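PDB 2EJQ: metallopeptidase family protein from Thermus thermophilus, which is of uncharacterised function but binds metal ions and is probably a zincin-like metallopeptidase. Local coordinates for residues 5-8 against 9-13; 81-85 against 86-90. The protein carries 1 engineered substitution. All blocks are in the same frame, centred on the assembly; numbering follows the deposited sequence.

Contact 1 (5-8 against 9-13); sequences AFVE and LVERL
Val10 N gives its hydrogen to Phe6 O at 3.0 Å with an N-H...O angle of 162°, and Glu11 N reaches Val7 O at 3.1 Å, equally straight. Leu9 N to Ala5 O and Arg12 N to Glu8 O complete four successive i to i+4 bonds, the alpha-helical pattern of helix 3-16. Leu9 N also makes a weak, bent bond to Phe6 O, which therefore receives two N-H groups. The side chains follow the same spacing. CG2 of Val10 is set over one face of the Phe6 ring, 4.2 Å from the centroid and 20° off the normal, a CH-pi contact displaced toward the rim, where CE2 is the nearest ring atom at 3.9 Å. Two torsions make this possible: Phe6 CG is anti to its own N (chi1 -178°), while Val10 CG2, anti to its carbonyl carbon and beside its N, points back to the preceding turn, where it also lies near Phe6 O. Val7 and Glu11 run side by side in the same direction, and Val7 CG1 lies 4.0 Å from Glu11 CD, an alkyl group against the carboxylate carbon. Outside the segment, Phe75 and Tyr72 meet the Phe6 ring, and Val28 and Val30 of strand 27-31 meet Val10. The chemistry is thus divided by helix face: buried Phe6 and Val10 make apolar contacts toward the sheet and neighbouring helices, whereas the exposed carboxylates of Glu8 and Glu11, their OE1 atoms 6.3 Å apart, bear like charges that would probably repel each other mildly.

Contact 2 (81-85 against 86-90); sequences EGFDW and EAEVW
Asp84 OD1 is gripped twice, by Ala87 N at 3.0 Å and by a water that donates to it. The first is an N-cap bond, nearly straight at the hydrogen; the amide comes from above the carboxylate, 71° out of its plane. The same water accepts from Glu86 N, so it bridges the cap residue to another amide of the first turn. With its CG anti to the backbone N, Asp84 swings the carboxylate over this turn, and its CG packs 3.2 Å from Ala87 CB. Its negative charge beside the helix N-terminus probably interacts favourably with the helix dipole. The helical bonding starts with Glu88 N to Asp84 O at 2.9 Å and continues with Val89 N to Trp85 O. Glu88 CG, beside its backbone N (chi1 -61°), comes within 3.3 Å of Phe83 CZ, obliquely to the ring; the bend at chi2 then turns the carboxylate alongside the ring, and the carboxylate and ring planes are 16° apart. A second water donates to Glu88 OE2 and accepts from Asp84 N. Replacing Glu88 by an alanine would probably leave that water without its carboxylate acceptor and uncover the CZ side of Phe83. Within 81-85, Phe83 CD2 stands 3.5 Å above the centre of the Trp85 ring, which in turn lies at the edge of the Phe83 ring, a T-shaped arrangement. The loop and the start of helix 85-105 lie against two other helices: Phe83 and Trp85 pack on Phe75 of helix 72-78, while Trp85 touches Leu9 and Val89 touches Phe6, Val10 and Leu13, all on helix 3-16.

Contact 1 lies within helix 3-16 and is partly buried; contact 2, at the start of helix 85-105, is a surface contact. Their centres are 12 Å apart, and the two helices meet directly. Arg12 NH2 forms a salt bridge with Glu86 OE1 at 2.5 Å, and Trp85 CZ3 packs 3.6 Å from Phe6 CD1. Regular backbone bonding and a CH-pi contact characterise 5-13, whereas 81-90 relies on a capping carboxylate and two bridging waters, consistent with its exposed helix terminus. Phe83 lies close to Ala79 and Trp85 to Leu76, positions seen to bind magnesium in a structure of this protein, though none is bound here; Phe6 of contact 1 is about 8 Å from Leu76 between side chains.

Contact 1 (5-8 against 9-13)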
ATOM      1  N   ALA A   5       6.976 -15.570  -1.375  1.00 51.96           N
ATOM      2  CA  ALA A   5       7.912 -14.914  -2.268  1.00 49.83           C
ATOM      3  C   ALA A   5       7.485 -13.474  -2.547  1.00 48.14           C
ATOM      4  O   ALA A   5       8.334 -12.595  -2.724  1.00 46.72           O
ATOM      5  CB  ALA A   5       8.028 -15.701  -3.569  1.00 46.49           C
ATOM      6  N   PHE A   6       6.173 -13.247  -2.591  1.00 42.62           N
ATOM      7  CA  PHE A   6       5.627 -11.919  -2.839  1.00 43.87           C
ATOM      8  C   PHE A   6       5.980 -11.002  -1.665  1.00 44.02           C
ATOM      9  O   PHE A   6       6.446  -9.882  -1.863  1.00 40.51           O
ATOM     10  CB  PHE A   6       4.104 -11.984  -3.003  1.00 40.33           C
ATOM     11  CG  PHE A   6       3.468 -10.655  -3.322  1.00 42.92           C
ATOM     12  CD1 PHE A   6       3.620 -10.075  -4.581  1.00 39.42           C
ATOM     13  CD2 PHE A   6       2.734  -9.969  -2.355  1.00 41.85           C
ATOM     14  CE1 PHE A   6       3.057  -8.835  -4.874  1.00 37.31           C
ATOM     15  CE2 PHE A   6       2.167  -8.725  -2.641  1.00 38.55           C
ATOM     16  CZ  PHE A   6       2.330  -8.158  -3.906  1.00 40.89           C
ATOM     17  N   VAL A   7       5.752 -11.492  -0.447  1.00 43.55           N
ATOM     18  CA  VAL A   7       6.044 -10.733   0.764  1.00 45.85           C
ATOM     19  C   VAL A   7       7.514 -10.336   0.780  1.00 51.34           C
ATOM     20  O   VAL A   7       7.857  -9.191   1.074  1.00 50.66           O
ATOM     21  CB  VAL A   7       5.752 -11.556   2.031  1.00 47.77           C
ATOM     22  CG1 VAL A   7       6.275 -10.821   3.261  1.00 42.27           C
ATOM     23  CG2 VAL A   7       4.245 -11.811   2.159  1.00 39.66           C
ATOM     24  N   GLU A   8       8.366 -11.298   0.445  1.00 50.44           N
ATOM     25  CA  GLU A   8       9.809 -11.111   0.398  1.00 52.41           C
ATOM     26  C   GLU A   8      10.222 -10.068  -0.650  1.00 53.24           C
ATOM     27  O   GLU A   8      11.178  -9.324  -0.458  1.00 47.13           O
ATOM     28  CB  GLU A   8      10.462 -12.464   0.097  1.00 57.92           C
ATOM     29  CG  GLU A   8      11.960 -12.513   0.265  1.00 70.48           C
ATOM     30  CD  GLU A   8      12.486 -13.934   0.179  1.00 82.28           C
ATOM     31  OE1 GLU A   8      12.100 -14.759   1.042  1.00 83.59           O
ATOM     32  OE2 GLU A   8      13.276 -14.224  -0.751  1.00 82.69           O
ATOM     33  N   LEU A   9       9.507 -10.029  -1.769  1.00 48.41           N
ATOM     34  CA  LEU A   9       9.817  -9.070  -2.822  1.00 46.41           C
ATOM     35  C   LEU A   9       9.444  -7.666  -2.351  1.00 47.80           C
ATOM     36  O   LEU A   9      10.189  -6.704  -2.571  1.00 43.12           O
ATOM     37  CB  LEU A   9       9.028  -9.402  -4.090  1.00 43.16           C
ATOM     38  CG  LEU A   9       9.112  -8.399  -5.240  1.00 47.02           C
ATOM     39  CD1 LEU A   9      10.569  -8.223  -5.678  1.00 45.30           C
ATOM     40  CD2 LEU A   9       8.244  -8.885  -6.392  1.00 48.64           C
ATOM     41  N   VAL A  10       8.287  -7.561  -1.704  1.00 41.71           N
ATOM     42  CA  VAL A  10       7.798  -6.288  -1.195  1.00 44.47           C
ATOM     43  C   VAL A  10       8.781  -5.675  -0.195  1.00 46.46           C
ATOM     44  O   VAL A  10       9.110  -4.494  -0.277  1.00 45.40           O
ATOM     45  CB  VAL A  10       6.436  -6.468  -0.511  1.00 39.53           C
ATOM     46  CG1 VAL A  10       6.070  -5.212   0.264  1.00 34.54           C
ATOM     47  CG2 VAL A  10       5.375  -6.782  -1.556  1.00 42.24           C
ATOM     48  N   GLU A  11       9.254  -6.488   0.739  1.00 43.89           N
ATOM     49  CA  GLU A  11      10.188  -6.025   1.752  1.00 52.28           C
ATOM     50  C   GLU A  11      11.532  -5.614   1.147  1.00 51.90           C
ATOM     51  O   GLU A  11      12.159  -4.640   1.592  1.00 53.70           O
ATOM     52  CB  GLU A  11      10.424  -7.127   2.780  1.00 50.56           C
ATOM     53  CG  GLU A  11       9.154  -7.650   3.434  1.00 56.07           C
ATOM     54  CD  GLU A  11       9.420  -8.743   4.460  1.00 59.15           C
ATOM     55  OE1 GLU A  11      10.203  -9.668   4.156  1.00 57.86           O
ATOM     56  OE2 GLU A  11       8.839  -8.687   5.567  1.00 60.95           O
ATOM     57  N   ARG A  12      11.974  -6.370   0.141  1.00 48.98           N
ATOM     58  CA  ARG A  12      13.252  -6.111  -0.502  1.00 49.65           C
ATOM     59  C   ARG A  12      13.179  -4.769  -1.243  1.00 53.02           C
ATOM     60  O   ARG A  12      14.114  -3.968  -1.173  1.00 50.02           O
ATOM     61  CB  ARG A  12      13.597  -7.287  -1.442  1.00 49.96           C
ATOM     62  CG  ARG A  12      14.768  -7.063  -2.388  1.00 55.12           C
ATOM     63  CD  ARG A  12      14.740  -7.946  -3.570  1.00 60.14           C
ATOM     64  NE  ARG A  12      14.774  -7.182  -4.809  1.00 68.01           N
ATOM     65  CZ  ARG A  12      14.304  -7.614  -5.968  1.00 66.76           C
ATOM     66  NH1 ARG A  12      13.782  -8.802  -6.043  1.00 77.96           N
ATOM     67  NH2 ARG A  12      14.343  -6.841  -7.040  1.00 69.98           N
ATOM     68  N   LEU A  13      12.068  -4.518  -1.934  1.00 48.61           N
ATOM     69  CA  LEU A  13      11.882  -3.255  -2.646  1.00 47.13           C
ATOM     70  C   LEU A  13      11.636  -2.121  -1.640  1.00 48.47           C
ATOM     71  O   LEU A  13      12.150  -1.009  -1.804  1.00 47.93           O
ATOM     72  CB  LEU A  13      10.698  -3.361  -3.621  1.00 46.71           C
ATOM     73  CG  LEU A  13      10.830  -4.312  -4.819  1.00 51.80           C
ATOM     74  CD1 LEU A  13       9.526  -4.343  -5.606  1.00 47.12           C
ATOM     75  CD2 LEU A  13      11.968  -3.863  -5.712  1.00 39.96           C
TER

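Contact 2 (81-85 against 86-90)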
ATOM      1  N   GLU A  81       0.529 -13.538 -18.675  1.00 48.08           N
ATOM      2  CA  GLU A  81       1.849 -13.885 -19.175  1.00 49.07           C
ATOM      3  C   GLU A  81       2.781 -12.667 -19.165  1.00 45.87           C
ATOM      4  O   GLU A  81       2.367 -11.546 -19.493  1.00 45.30           O
ATOM      5  CB  GLU A  81       1.743 -14.465 -20.584  1.00 44.03           C
ATOM      6  CG  GLU A  81       3.082 -14.734 -21.228  1.00 45.99           C
ATOM      7  CD  GLU A  81       2.946 -15.414 -22.570  1.00 53.48           C
ATOM      8  OE1 GLU A  81       1.971 -15.104 -23.298  1.00 56.28           O
ATOM      9  OE2 GLU A  81       3.817 -16.250 -22.894  1.00 49.00           O
ATOM     10  N   GLY A  82       4.029 -12.909 -18.765  1.00 41.50           N
ATOM     11  CA  GLY A  82       5.026 -11.849 -18.697  1.00 48.51           C
ATOM     12  C   GLY A  82       4.836 -10.805 -17.609  1.00 48.35           C
ATOM     13  O   GLY A  82       5.495  -9.771 -17.630  1.00 46.64           O
ATOM     14  N   PHE A  83       3.950 -11.075 -16.651  1.00 48.03           N
ATOM     15  CA  PHE A  83       3.677 -10.127 -15.560  1.00 47.40           C
ATOM     16  C   PHE A  83       4.964  -9.721 -14.842  1.00 43.10           C
ATOM     17  O   PHE A  83       5.656 -10.570 -14.297  1.00 41.28           O
ATOM     18  CB  PHE A  83       2.706 -10.753 -14.551  1.00 41.62           C
ATOM     19  CG  PHE A  83       2.197  -9.795 -13.516  1.00 42.82           C
ATOM     20  CD1 PHE A  83       1.346  -8.748 -13.872  1.00 44.18           C
ATOM     21  CD2 PHE A  83       2.565  -9.935 -12.185  1.00 40.75           C
ATOM     22  CE1 PHE A  83       0.867  -7.851 -12.913  1.00 39.72           C
ATOM     23  CE2 PHE A  83       2.094  -9.047 -11.219  1.00 43.41           C
ATOM     24  CZ  PHE A  83       1.242  -8.003 -11.585  1.00 41.01           C
ATOM     25  N   ASP A  84       5.292  -8.432 -14.852  1.00 45.86           N
ATOM     26  CA  ASP A  84       6.514  -7.973 -14.189  1.00 43.71           C
ATOM     27  C   ASP A  84       6.221  -7.717 -12.715  1.00 45.17           C
ATOM     28  O   ASP A  84       5.804  -6.616 -12.341  1.00 43.36           O
ATOM     29  CB  ASP A  84       7.007  -6.681 -14.825  1.00 47.23           C
ATOM     30  CG  ASP A  84       8.440  -6.376 -14.464  1.00 49.80           C
ATOM     31  OD1 ASP A  84       8.888  -6.790 -13.363  1.00 45.70           O
ATOM     32  OD2 ASP A  84       9.116  -5.721 -15.287  1.00 52.53           O
ATOM     33  N   TRP A  85       6.442  -8.729 -11.882  1.00 46.61           N
ATOM     34  CA  TRP A  85       6.168  -8.615 -10.453  1.00 46.45           C
ATOM     35  C   TRP A  85       6.883  -7.449  -9.794  1.00 48.51           C
ATOM     36  O   TRP A  85       6.273  -6.677  -9.050  1.00 46.68           O
ATOM     37  CB  TRP A  85       6.546  -9.910  -9.728  1.00 44.02           C
ATOM     38  CG  TRP A  85       5.577 -11.046  -9.960  1.00 53.40           C
ATOM     39  CD1 TRP A  85       5.701 -12.070 -10.865  1.00 49.20           C
ATOM     40  CD2 TRP A  85       4.325 -11.250  -9.291  1.00 49.96           C
ATOM     41  NE1 TRP A  85       4.599 -12.896 -10.798  1.00 52.62           N
ATOM     42  CE2 TRP A  85       3.740 -12.417  -9.842  1.00 50.43           C
ATOM     43  CE3 TRP A  85       3.637 -10.559  -8.281  1.00 52.99           C
ATOM     44  CZ2 TRP A  85       2.498 -12.908  -9.415  1.00 50.44           C
ATOM     45  CZ3 TRP A  85       2.397 -11.047  -7.856  1.00 54.14           C
ATOM     46  CH2 TRP A  85       1.843 -12.212  -8.426  1.00 52.86           C
ATOM     47  N   GLU A  86       8.178  -7.334 -10.065  1.00 45.58           N
ATOM     48  CA  GLU A  86       8.988  -6.279  -9.487  1.00 48.13           C
ATOM     49  C   GLU A  86       8.516  -4.896  -9.919  1.00 49.82           C
ATOM     50  O   GLU A  86       8.395  -3.985  -9.095  1.00 45.93           O
ATOM     51  CB  GLU A  86      10.449  -6.466  -9.873  1.00 51.44           C
ATOM     52  CG  GLU A  86      11.347  -5.344  -9.364  1.00 58.75           C
ATOM     53  CD  GLU A  86      12.747  -5.411  -9.935  1.00 59.81           C
ATOM     54  OE1 GLU A  86      13.598  -6.106  -9.343  1.00 58.59           O
ATOM     55  OE2 GLU A  86      12.986  -4.774 -10.985  1.00 61.92           O
ATOM     56  N   ALA A  87       8.238  -4.742 -11.207  1.00 46.12           N
ATOM     57  CA  ALA A  87       7.793  -3.458 -11.723  1.00 41.49           C
ATOM     58  C   ALA A  87       6.443  -3.070 -11.134  1.00 46.10           C
ATOM     59  O   ALA A  87       6.230  -1.910 -10.790  1.00 44.09           O
ATOM     60  CB  ALA A  87       7.707  -3.504 -13.231  1.00 36.13           C
ATOM     61  N   GLU A  88       5.537  -4.039 -11.014  1.00 42.17           N
ATOM     62  CA  GLU A  88       4.205  -3.780 -10.472  1.00 43.48           C
ATOM     63  C   GLU A  88       4.201  -3.444  -8.965  1.00 43.06           C
ATOM     64  O   GLU A  88       3.481  -2.553  -8.534  1.00 43.72           O
ATOM     65  CB  GLU A  88       3.294  -4.977 -10.749  1.00 48.51           C
ATOM     66  CG  GLU A  88       3.088  -5.288 -12.234  1.00 55.83           C
ATOM     67  CD  GLU A  88       2.060  -4.381 -12.897  1.00 56.24           C
ATOM     68  OE1 GLU A  88       1.273  -3.739 -12.173  1.00 60.25           O
ATOM     69  OE2 GLU A  88       2.024  -4.324 -14.146  1.00 60.25           O
ATOM     70  N   VAL A  89       4.998  -4.152  -8.173  1.00 36.74           N
ATOM     71  CA  VAL A  89       5.077  -3.884  -6.742  1.00 42.79           C
ATOM     72  C   VAL A  89       5.729  -2.505  -6.513  1.00 47.98           C
ATOM     73  O   VAL A  89       5.259  -1.692  -5.708  1.00 40.38           O
ATOM     74  CB  VAL A  89       5.927  -4.958  -6.020  1.00 39.40           C
ATOM     75  CG1 VAL A  89       6.200  -4.532  -4.596  1.00 42.26           C
ATOM     76  CG2 VAL A  89       5.196  -6.293  -6.026  1.00 39.79           C
ATOM     77  N   TRP A  90       6.819  -2.260  -7.229  1.00 43.27           N
ATOM     78  CA  TRP A  90       7.539  -1.003  -7.135  1.00 41.87           C
ATOM     79  C   TRP A  90       6.580   0.168  -7.296  1.00 42.70           C
ATOM     80  O   TRP A  90       6.453   1.023  -6.420  1.00 45.93           O
ATOM     81  CB  TRP A  90       8.611  -0.950  -8.221  1.00 41.91           C
ATOM     82  CG  TRP A  90       9.415   0.312  -8.234  1.00 48.48           C
ATOM     83  CD1 TRP A  90       9.336   1.327  -9.146  1.00 51.56           C
ATOM     84  CD2 TRP A  90      10.488   0.650  -7.353  1.00 44.91           C
ATOM     85  NE1 TRP A  90      10.302   2.270  -8.895  1.00 50.03           N
ATOM     86  CE2 TRP A  90      11.022   1.880  -7.796  1.00 52.99           C
ATOM     87  CE3 TRP A  90      11.052   0.031  -6.229  1.00 45.83           C
ATOM     88  CZ2 TRP A  90      12.098   2.498  -7.161  1.00 46.92           C
ATOM     89  CZ3 TRP A  90      12.119   0.646  -5.599  1.00 52.98           C
ATOM     90  CH2 TRP A  90      12.630   1.870  -6.067  1.00 51.77           C
TER
HETATM   91  O   HOH W   1       3.407  -6.315 -15.861  1.00 46.69           O
HETATM   92  O   HOH W   2       9.707  -9.321 -11.536  1.00 61.44           O